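Local coordinates for protein acyl-coenzyme A oxidase 3 (PDB 5YS9) that oxidises acyl-CoA substrates of different chain lengths to (2E)-enoyl-CoA with the help of FAD, reducing oxygen to hydrogen peroxide in peroxisomal fatty acid beta-oxidation, at residues L489-K492 against G493-Q496; V509-E512 against A513-V517; G605-Q608 against P609-D613. All coordinates share one frame; numbering follows the deposited sequence.

Contact 1. Residues L489-K492 against G493-Q496; sequences LANK and GLEQ
The flat side-chain amide of Asn491 turns its OD1 toward the backbone N-H of Gly493, whereas the carboxylate of Glu495 presents one face to Lys492. In the first case OD1 accepts a hydrogen bond of 3.3 Å from Gly493 N, which stands 30° off the plane of the amide carbonyl. The N-H is not aimed straight at the oxygen either, the angle at the hydrogen being 140°. What brings OD1 round is the first torsion of Asn491, which places CG anti to the backbone N (chi1 -167°) and so swings the short amide forward along the chain. Asparagine suits the place because its oxygen can reach forward to the peptide N-H two residues on.

Over the face of the Glu495 carboxylate lies CE of Lys492, 3.8 Å from OE2, with the carbonyl oxygen of Lys492 on the same side but more oblique. The lysine chain folds at chi2 and chi3, while the glutamate runs extended beyond CG and passes it at a slant. NZ of Lys492 stays 4.5 Å from OE2 of Glu495, too far for a salt bridge, though the opposite charges probably still attract.

The apolar member is Leu494, whose CG rests 3.3 Å from the main-chain O of Asn491, and whose CD1 extends to the asparagine CB. It is the buried residue here, packed on Glu515 and Asn519 of helix 507-534, and leucine fills that inward position while the polar chains remain outside. Weak backbone bonds run from Leu494 N to Asn491 O and from Glu495 N to Lys492 O. The arrangement is an Asx turn at Asn491 merging into two successive beta turns, in the loop that leads from helix 458-477 to helix 507-534.

Contact 2. Residues V509-E512 against A513-V517; sequences VLIE and AWEKV
Ala513 and Trp514 pack against the carbonyl ends of the preceding turn in helix 507-534, part of the all-helical C-terminal region of this acyl-CoA oxidase, and the contact is the regular i to i+4 pattern of an alpha-helix. On the tight side, CB of Ala513 sits 3.6 Å from both Val509 O and Leu510 O. Its methyl also meets the Phe606 ring, and a small residue suits so close an approach. Trp514 holds CG beside its own backbone N (chi1 -79°), which sends the indole down the helix flank and leaves CD1 3.4 Å from Leu510 O. The ring then meets Phe601 edge-to-face and touches helices 547-573 and 579-596, a position that suits a broad, flat side chain.

The other flank is looser and partly open to solvent. There Ile511 and Glu515 lie alongside each other and point the same way, with the Ile511 CG2 methyl 3.9 Å from Glu515 OE2. Glu512, only partly exposed and touching Phe606, carries its extended chain to a salt bridge from OE2 to Arg502, a reach that suits a carboxylate on a long chain.

Beneath both flanks, backbone bonds stitch the turns together: that from Glu515 N to Ile511 O is fairly straight at 162°, whereas that from Lys516 N to Glu512 O is short, 2.7 Å, but more bent.

Contact 3. Residues G605-Q608 against P609-D613; sequences GFLQ and PKDID
Polar contacts between Gln608 and Asp611 hold the first turn of helix 609-628 at its start. Gln608 N donates to Asp611 OD2 over 2.9 Å in a nearly straight bond of 167°, meeting the carboxylate on its anti side and 27° out of its plane. In return Asp611 N donates to Gln608 O at 2.7 Å, arriving well above the carbonyl plane. The carboxylate reaches back because its first torsion sets CG beside the backbone N (chi1 -62°), and aspartate has just the length for this. Close to the N-terminal end of the helix, its negative charge is probably favoured by the helix dipole. Replacing Asp611 by an alanine would take away the carboxylate and would probably leave Gln608 N without its partner, so that the chain entering the helix could shift more easily.

The apolar contacts gather around Leu607. Its CB lies 3.8 Å from Asp611 CB, while its CD1 meets Ile612 CD1 at 3.7 Å, the two side chains crossing at about a right angle. Branched aliphatic chains suit this spot, since each can extend a methyl across the turn.

Conformation contributes as well. Pro609, whose nitrogen carries no hydrogen, fits a first helical turn, where backbone N-H groups lack carbonyl partners further back. Taken together, the carboxylate bond resembles the return half of a capping box, and the Leu607-Ile612 pair is consistent with a hydrophobic staple.

Just upstream, Gly605 with its positive phi closes helix 598-604 in a Schellman motif. Leu607 leans on Phe601 of that helix and Ile612 on Ser598 and Leu602, so helices 598-604 and 609-628 join through this bend, while Asp613 forms a salt bridge to Arg603 of the second subunit.

In the fold
Along the chain the three contacts follow in series, and none nests within or crosses another. Contact 1 closes a short turn in the loop after helix 458-477; contact 2 closes no loop but lies within helix 507-534; contact 3 turns the chain from helix 598-604 into helix 609-628. Contact 2 touches both others. Lys516 NZ bonds to Leu494 O and, weakly, to Glu495 O, tying the loop to the helix, while Phe606 of contact 3 packs on Ala513, Glu512 and the aliphatic part of the same Lys516. Contacts 1 and 3 do not touch, their nearest atoms about 6 Å apart, so helix 507-534 links the two loops.

Contact 1. Residues L489-K492 against G493-Q496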
ATOM      1  N   LEU A 489      18.453  -8.658 -27.824  1.00 45.11           N
ATOM      2  CA  LEU A 489      19.760  -9.158 -27.321  1.00 44.38           C
ATOM      3  C   LEU A 489      20.791  -9.518 -28.436  1.00 47.90           C
ATOM      4  O   LEU A 489      22.002  -9.630 -28.159  1.00 43.30           O
ATOM      5  CB  LEU A 489      19.526 -10.378 -26.422  1.00 46.12           C
ATOM      6  CG  LEU A 489      19.594 -10.283 -24.894  1.00 49.53           C
ATOM      7  CD1 LEU A 489      19.211  -8.916 -24.346  1.00 54.01           C
ATOM      8  CD2 LEU A 489      18.755 -11.383 -24.267  1.00 44.14           C
ATOM      9  N   ALA A 490      20.275  -9.736 -29.659  1.00 49.56           N
ATOM     10  CA  ALA A 490      21.054  -9.982 -30.877  1.00 45.00           C
ATOM     11  C   ALA A 490      21.397  -8.703 -31.621  1.00 44.77           C
ATOM     12  O   ALA A 490      22.228  -8.718 -32.513  1.00 46.66           O
ATOM     13  CB  ALA A 490      20.268 -10.898 -31.805  1.00 42.83           C
ATOM     14  N   ASN A 491      20.760  -7.600 -31.259  1.00 45.95           N
ATOM     15  CA  ASN A 491      20.967  -6.349 -31.944  1.00 48.77           C
ATOM     16  C   ASN A 491      22.209  -5.579 -31.450  1.00 48.75           C
ATOM     17  O   ASN A 491      22.184  -4.888 -30.415  1.00 49.60           O
ATOM     18  CB  ASN A 491      19.707  -5.502 -31.795  1.00 55.55           C
ATOM     19  CG  ASN A 491      19.684  -4.322 -32.730  1.00 53.15           C
ATOM     20  OD1 ASN A 491      20.698  -3.979 -33.359  1.00 60.48           O
ATOM     21  ND2 ASN A 491      18.529  -3.691 -32.825  1.00 47.76           N
ATOM     22  N   LYS A 492      23.264  -5.645 -32.254  1.00 49.45           N
ATOM     23  CA  LYS A 492      24.591  -5.141 -31.878  1.00 47.24           C
ATOM     24  C   LYS A 492      24.793  -3.665 -32.270  1.00 46.46           C
ATOM     25  O   LYS A 492      25.811  -3.061 -31.925  1.00 46.57           O
ATOM     26  CB  LYS A 492      25.692  -5.994 -32.501  1.00 47.69           C
ATOM     27  CG  LYS A 492      25.449  -7.503 -32.596  1.00 46.98           C
ATOM     28  CD  LYS A 492      24.971  -8.164 -31.318  1.00 46.72           C
ATOM     29  CE  LYS A 492      25.903  -7.979 -30.143  1.00 49.02           C
ATOM     30  NZ  LYS A 492      25.382  -8.843 -29.042  1.00 52.23           N
ATOM     31  N   GLY A 493      23.817  -3.084 -32.965  1.00 46.64           N
ATOM     32  CA  GLY A 493      23.744  -1.631 -33.132  1.00 47.83           C
ATOM     33  C   GLY A 493      23.595  -0.898 -31.816  1.00 47.45           C
ATOM     34  O   GLY A 493      23.918   0.276 -31.742  1.00 55.34           O
ATOM     35  N   LEU A 494      23.099  -1.600 -30.792  1.00 49.97           N
ATOM     36  CA  LEU A 494      22.853  -1.053 -29.440  1.00 50.89           C
ATOM     37  C   LEU A 494      24.110  -0.794 -28.639  1.00 53.95           C
ATOM     38  O   LEU A 494      24.067   0.001 -27.710  1.00 54.44           O
ATOM     39  CB  LEU A 494      21.954  -2.003 -28.613  1.00 49.94           C
ATOM     40  CG  LEU A 494      20.527  -2.309 -29.119  1.00 52.16           C
ATOM     41  CD1 LEU A 494      19.784  -3.343 -28.264  1.00 48.87           C
ATOM     42  CD2 LEU A 494      19.727  -1.021 -29.237  1.00 49.37           C
ATOM     43  N   GLU A 495      25.207  -1.485 -28.958  1.00 58.26           N
ATOM     44  CA  GLU A 495      26.484  -1.258 -28.270  1.00 62.87           C
ATOM     45  C   GLU A 495      26.882   0.222 -28.375  1.00 58.79           C
ATOM     46  O   GLU A 495      27.192   0.845 -27.382  1.00 58.13           O
ATOM     47  CB  GLU A 495      27.607  -2.167 -28.817  1.00 62.81           C
ATOM     48  CG  GLU A 495      27.349  -3.661 -28.619  1.00 68.09           C
ATOM     49  CD  GLU A 495      28.378  -4.610 -29.260  1.00 63.03           C
ATOM     50  OE1 GLU A 495      28.982  -4.323 -30.316  1.00 63.46           O
ATOM     51  OE2 GLU A 495      28.559  -5.693 -28.703  1.00 65.23           O
ATOM     52  N   GLN A 496      26.821   0.766 -29.583  1.00 61.36           N
ATOM     53  CA  GLN A 496      27.270   2.128 -29.888  1.00 62.75           C
ATOM     54  C   GLN A 496      26.126   3.153 -29.744  1.00 58.41           C
ATOM     55  O   GLN A 496      26.395   4.330 -29.554  1.00 55.97           O
ATOM     56  CB  GLN A 496      27.812   2.234 -31.341  1.00 69.59           C
ATOM     57  CG  GLN A 496      28.706   1.096 -31.861  1.00 80.23           C
ATOM     58  CD  GLN A 496      30.141   1.165 -31.363  1.00 81.92           C
ATOM     59  OE1 GLN A 496      30.571   0.364 -30.524  1.00 83.45           O
ATOM     60  NE2 GLN A 496      30.892   2.117 -31.890  1.00 78.51           N
TER

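Contact 2. Residues V509-E512 against A513-V517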
ATOM      1  N   VAL A 509      12.704   5.982 -31.376  1.00 46.63           N
ATOM      2  CA  VAL A 509      13.914   6.359 -30.657  1.00 47.89           C
ATOM      3  C   VAL A 509      13.809   5.878 -29.209  1.00 49.43           C
ATOM      4  O   VAL A 509      14.699   5.178 -28.683  1.00 48.97           O
ATOM      5  CB  VAL A 509      14.109   7.883 -30.746  1.00 47.15           C
ATOM      6  CG1 VAL A 509      15.272   8.343 -29.884  1.00 46.68           C
ATOM      7  CG2 VAL A 509      14.296   8.291 -32.219  1.00 49.40           C
ATOM      8  N   LEU A 510      12.690   6.247 -28.592  1.00 47.24           N
ATOM      9  CA  LEU A 510      12.348   5.832 -27.240  1.00 43.79           C
ATOM     10  C   LEU A 510      12.298   4.286 -27.134  1.00 41.25           C
ATOM     11  O   LEU A 510      12.744   3.715 -26.128  1.00 34.79           O
ATOM     12  CB  LEU A 510      11.017   6.462 -26.812  1.00 44.23           C
ATOM     13  CG  LEU A 510      10.809   7.987 -26.903  1.00 45.57           C
ATOM     14  CD1 LEU A 510       9.379   8.323 -26.504  1.00 47.10           C
ATOM     15  CD2 LEU A 510      11.803   8.772 -26.060  1.00 45.33           C
ATOM     16  N   ILE A 511      11.816   3.598 -28.175  1.00 38.25           N
ATOM     17  CA  ILE A 511      11.921   2.125 -28.171  1.00 40.23           C
ATOM     18  C   ILE A 511      13.394   1.656 -28.111  1.00 41.08           C
ATOM     19  O   ILE A 511      13.777   0.805 -27.278  1.00 34.47           O
ATOM     20  CB  ILE A 511      11.177   1.503 -29.349  1.00 39.26           C
ATOM     21  CG1 ILE A 511       9.657   1.597 -29.088  1.00 38.97           C
ATOM     22  CG2 ILE A 511      11.584   0.037 -29.541  1.00 39.40           C
ATOM     23  CD1 ILE A 511       8.781   1.330 -30.298  1.00 37.44           C
ATOM     24  N   GLU A 512      14.214   2.260 -28.959  1.00 42.43           N
ATOM     25  CA  GLU A 512      15.617   1.894 -29.042  1.00 47.43           C
ATOM     26  C   GLU A 512      16.293   2.131 -27.684  1.00 42.61           C
ATOM     27  O   GLU A 512      17.092   1.319 -27.219  1.00 38.79           O
ATOM     28  CB  GLU A 512      16.299   2.680 -30.165  1.00 50.89           C
ATOM     29  CG  GLU A 512      17.677   2.169 -30.563  1.00 56.51           C
ATOM     30  CD  GLU A 512      18.488   3.256 -31.243  1.00 58.72           C
ATOM     31  OE1 GLU A 512      19.395   3.847 -30.630  1.00 63.49           O
ATOM     32  OE2 GLU A 512      18.183   3.570 -32.399  1.00 58.09           O
ATOM     33  N   ALA A 513      15.927   3.225 -27.043  1.00 42.40           N
ATOM     34  CA  ALA A 513      16.505   3.568 -25.750  1.00 46.29           C
ATOM     35  C   ALA A 513      16.179   2.534 -24.632  1.00 42.94           C
ATOM     36  O   ALA A 513      17.014   2.276 -23.787  1.00 38.14           O
ATOM     37  CB  ALA A 513      16.059   4.971 -25.347  1.00 47.24           C
ATOM     38  N   TRP A 514      14.972   1.958 -24.650  1.00 39.59           N
ATOM     39  CA  TRP A 514      14.614   0.846 -23.736  1.00 38.34           C
ATOM     40  C   TRP A 514      15.294  -0.483 -24.113  1.00 37.89           C
ATOM     41  O   TRP A 514      15.620  -1.303 -23.227  1.00 35.38           O
ATOM     42  CB  TRP A 514      13.074   0.685 -23.602  1.00 37.67           C
ATOM     43  CG  TRP A 514      12.553   1.692 -22.679  1.00 38.99           C
ATOM     44  CD1 TRP A 514      11.872   2.834 -22.995  1.00 38.92           C
ATOM     45  CD2 TRP A 514      12.756   1.717 -21.261  1.00 38.66           C
ATOM     46  NE1 TRP A 514      11.634   3.567 -21.844  1.00 39.63           N
ATOM     47  CE2 TRP A 514      12.163   2.905 -20.770  1.00 37.29           C
ATOM     48  CE3 TRP A 514      13.396   0.849 -20.352  1.00 38.04           C
ATOM     49  CZ2 TRP A 514      12.166   3.241 -19.402  1.00 37.63           C
ATOM     50  CZ3 TRP A 514      13.385   1.167 -18.996  1.00 35.74           C
ATOM     51  CH2 TRP A 514      12.785   2.372 -18.532  1.00 36.55           C
ATOM     52  N   GLU A 515      15.488  -0.704 -25.415  1.00 35.43           N
ATOM     53  CA  GLU A 515      16.286  -1.838 -25.887  1.00 36.60           C
ATOM     54  C   GLU A 515      17.726  -1.686 -25.444  1.00 36.63           C
ATOM     55  O   GLU A 515      18.345  -2.674 -24.999  1.00 39.17           O
ATOM     56  CB  GLU A 515      16.160  -2.034 -27.414  1.00 37.06           C
ATOM     57  CG  GLU A 515      14.750  -2.443 -27.859  1.00 36.46           C
ATOM     58  CD  GLU A 515      14.628  -2.706 -29.363  1.00 42.39           C
ATOM     59  OE1 GLU A 515      15.566  -2.387 -30.137  1.00 49.69           O
ATOM     60  OE2 GLU A 515      13.588  -3.254 -29.796  1.00 42.60           O
ATOM     61  N   LYS A 516      18.260  -0.464 -25.485  1.00 37.65           N
ATOM     62  CA  LYS A 516      19.620  -0.297 -25.051  1.00 41.35           C
ATOM     63  C   LYS A 516      19.824  -0.662 -23.579  1.00 39.24           C
ATOM     64  O   LYS A 516      20.702  -1.414 -23.248  1.00 38.40           O
ATOM     65  CB  LYS A 516      20.154   1.124 -25.270  1.00 47.10           C
ATOM     66  CG  LYS A 516      21.687   1.089 -25.359  1.00 46.99           C
ATOM     67  CD  LYS A 516      22.380   2.356 -24.943  1.00 46.97           C
ATOM     68  CE  LYS A 516      23.893   2.181 -24.896  1.00 47.81           C
ATOM     69  NZ  LYS A 516      24.555   2.310 -26.219  1.00 46.43           N
ATOM     70  N   VAL A 517      19.048  -0.068 -22.697  1.00 40.88           N
ATOM     71  CA  VAL A 517      19.276  -0.252 -21.267  1.00 40.14           C
ATOM     72  C   VAL A 517      18.962  -1.708 -20.812  1.00 39.72           C
ATOM     73  O   VAL A 517      19.645  -2.216 -19.944  1.00 39.64           O
ATOM     74  CB  VAL A 517      18.544   0.832 -20.413  1.00 41.33           C
ATOM     75  CG1 VAL A 517      19.036   2.227 -20.813  1.00 40.89           C
ATOM     76  CG2 VAL A 517      17.020   0.737 -20.541  1.00 40.38           C
TER

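Contact 3. Residues G605-Q608 against P609-D613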
ATOM      1  N   GLY A 605      25.004   5.542 -21.413  1.00 54.90           N
ATOM      2  CA  GLY A 605      25.535   6.588 -22.275  1.00 51.81           C
ATOM      3  C   GLY A 605      24.633   6.931 -23.437  1.00 51.92           C
ATOM      4  O   GLY A 605      25.062   7.622 -24.346  1.00 51.92           O
ATOM      5  N   PHE A 606      23.376   6.488 -23.397  1.00 50.23           N
ATOM      6  CA  PHE A 606      22.388   6.886 -24.393  1.00 46.13           C
ATOM      7  C   PHE A 606      21.991   8.374 -24.283  1.00 44.20           C
ATOM      8  O   PHE A 606      21.747   9.040 -25.291  1.00 38.15           O
ATOM      9  CB  PHE A 606      21.138   6.036 -24.260  1.00 47.67           C
ATOM     10  CG  PHE A 606      20.220   6.109 -25.457  1.00 50.51           C
ATOM     11  CD1 PHE A 606      20.461   5.340 -26.585  1.00 47.81           C
ATOM     12  CD2 PHE A 606      19.122   6.959 -25.462  1.00 47.90           C
ATOM     13  CE1 PHE A 606      19.615   5.397 -27.670  1.00 46.82           C
ATOM     14  CE2 PHE A 606      18.277   7.026 -26.555  1.00 45.06           C
ATOM     15  CZ  PHE A 606      18.518   6.250 -27.659  1.00 45.33           C
ATOM     16  N   LEU A 607      21.913   8.859 -23.055  1.00 42.03           N
ATOM     17  CA  LEU A 607      21.594  10.246 -22.753  1.00 45.10           C
ATOM     18  C   LEU A 607      22.740  10.862 -21.937  1.00 44.79           C
ATOM     19  O   LEU A 607      23.488  10.165 -21.270  1.00 41.93           O
ATOM     20  CB  LEU A 607      20.319  10.308 -21.908  1.00 44.22           C
ATOM     21  CG  LEU A 607      18.971   9.788 -22.437  1.00 45.80           C
ATOM     22  CD1 LEU A 607      17.832  10.207 -21.511  1.00 44.72           C
ATOM     23  CD2 LEU A 607      18.654  10.250 -23.846  1.00 47.39           C
ATOM     24  N   GLN A 608      22.871  12.177 -22.003  1.00 48.06           N
ATOM     25  CA  GLN A 608      23.807  12.906 -21.152  1.00 55.69           C
ATOM     26  C   GLN A 608      22.972  13.789 -20.194  1.00 57.57           C
ATOM     27  O   GLN A 608      21.745  13.929 -20.389  1.00 50.70           O
ATOM     28  CB  GLN A 608      24.762  13.749 -22.017  1.00 59.78           C
ATOM     29  CG  GLN A 608      25.576  12.984 -23.076  1.00 60.54           C
ATOM     30  CD  GLN A 608      25.534  13.699 -24.430  1.00 67.70           C
ATOM     31  OE1 GLN A 608      24.516  13.666 -25.151  1.00 66.03           O
ATOM     32  NE2 GLN A 608      26.615  14.383 -24.760  1.00 67.07           N
ATOM     33  N   PRO A 609      23.616  14.366 -19.148  1.00 60.01           N
ATOM     34  CA  PRO A 609      22.947  15.256 -18.192  1.00 56.97           C
ATOM     35  C   PRO A 609      21.947  16.242 -18.799  1.00 60.11           C
ATOM     36  O   PRO A 609      20.858  16.410 -18.263  1.00 58.59           O
ATOM     37  CB  PRO A 609      24.117  15.984 -17.565  1.00 61.19           C
ATOM     38  CG  PRO A 609      25.163  14.896 -17.471  1.00 62.50           C
ATOM     39  CD  PRO A 609      24.987  14.038 -18.687  1.00 61.29           C
ATOM     40  N   LYS A 610      22.285  16.844 -19.932  1.00 63.00           N
ATOM     41  CA  LYS A 610      21.389  17.798 -20.570  1.00 65.41           C
ATOM     42  C   LYS A 610      20.132  17.109 -21.149  1.00 66.63           C
ATOM     43  O   LYS A 610      19.090  17.740 -21.264  1.00 76.27           O
ATOM     44  CB  LYS A 610      22.128  18.589 -21.670  1.00 76.59           C
ATOM     45  CG  LYS A 610      21.649  20.032 -21.863  1.00 82.84           C
ATOM     46  CD  LYS A 610      21.775  20.525 -23.315  1.00 85.94           C
ATOM     47  CE  LYS A 610      22.374  21.930 -23.434  1.00 85.67           C
ATOM     48  NZ  LYS A 610      23.867  21.882 -23.535  1.00 88.46           N
ATOM     49  N   ASP A 611      20.212  15.834 -21.520  1.00 62.65           N
ATOM     50  CA  ASP A 611      19.057  15.153 -22.130  1.00 59.37           C
ATOM     51  C   ASP A 611      17.944  14.786 -21.142  1.00 56.94           C
ATOM     52  O   ASP A 611      16.788  14.664 -21.530  1.00 58.85           O
ATOM     53  CB  ASP A 611      19.511  13.908 -22.878  1.00 59.85           C
ATOM     54  CG  ASP A 611      20.458  14.217 -24.040  1.00 60.32           C
ATOM     55  OD1 ASP A 611      20.208  15.189 -24.783  1.00 56.67           O
ATOM     56  OD2 ASP A 611      21.456  13.464 -24.208  1.00 66.52           O
ATOM     57  N   ILE A 612      18.301  14.638 -19.874  1.00 52.49           N
ATOM     58  CA  ILE A 612      17.351  14.409 -18.795  1.00 52.84           C
ATOM     59  C   ILE A 612      16.477  15.631 -18.581  1.00 52.43           C
ATOM     60  O   ILE A 612      15.270  15.489 -18.378  1.00 52.15           O
ATOM     61  CB  ILE A 612      18.063  14.123 -17.435  1.00 57.23           C
ATOM     62  CG1 ILE A 612      19.034  12.936 -17.540  1.00 54.50           C
ATOM     63  CG2 ILE A 612      17.050  13.885 -16.308  1.00 57.10           C
ATOM     64  CD1 ILE A 612      18.443  11.727 -18.214  1.00 55.94           C
ATOM     65  N   ASP A 613      17.089  16.819 -18.581  1.00 50.79           N
ATOM     66  CA  ASP A 613      16.325  18.083 -18.541  1.00 50.51           C
ATOM     67  C   ASP A 613      15.272  18.082 -19.624  1.00 46.21           C
ATOM     68  O   ASP A 613      14.125  18.404 -19.348  1.00 47.73           O
ATOM     69  CB  ASP A 613      17.199  19.331 -18.737  1.00 51.51           C
ATOM     70  CG  ASP A 613      18.174  19.556 -17.604  1.00 56.90           C
ATOM     71  OD1 ASP A 613      18.517  18.583 -16.900  1.00 54.73           O
ATOM     72  OD2 ASP A 613      18.612  20.715 -17.423  1.00 65.00           O
TER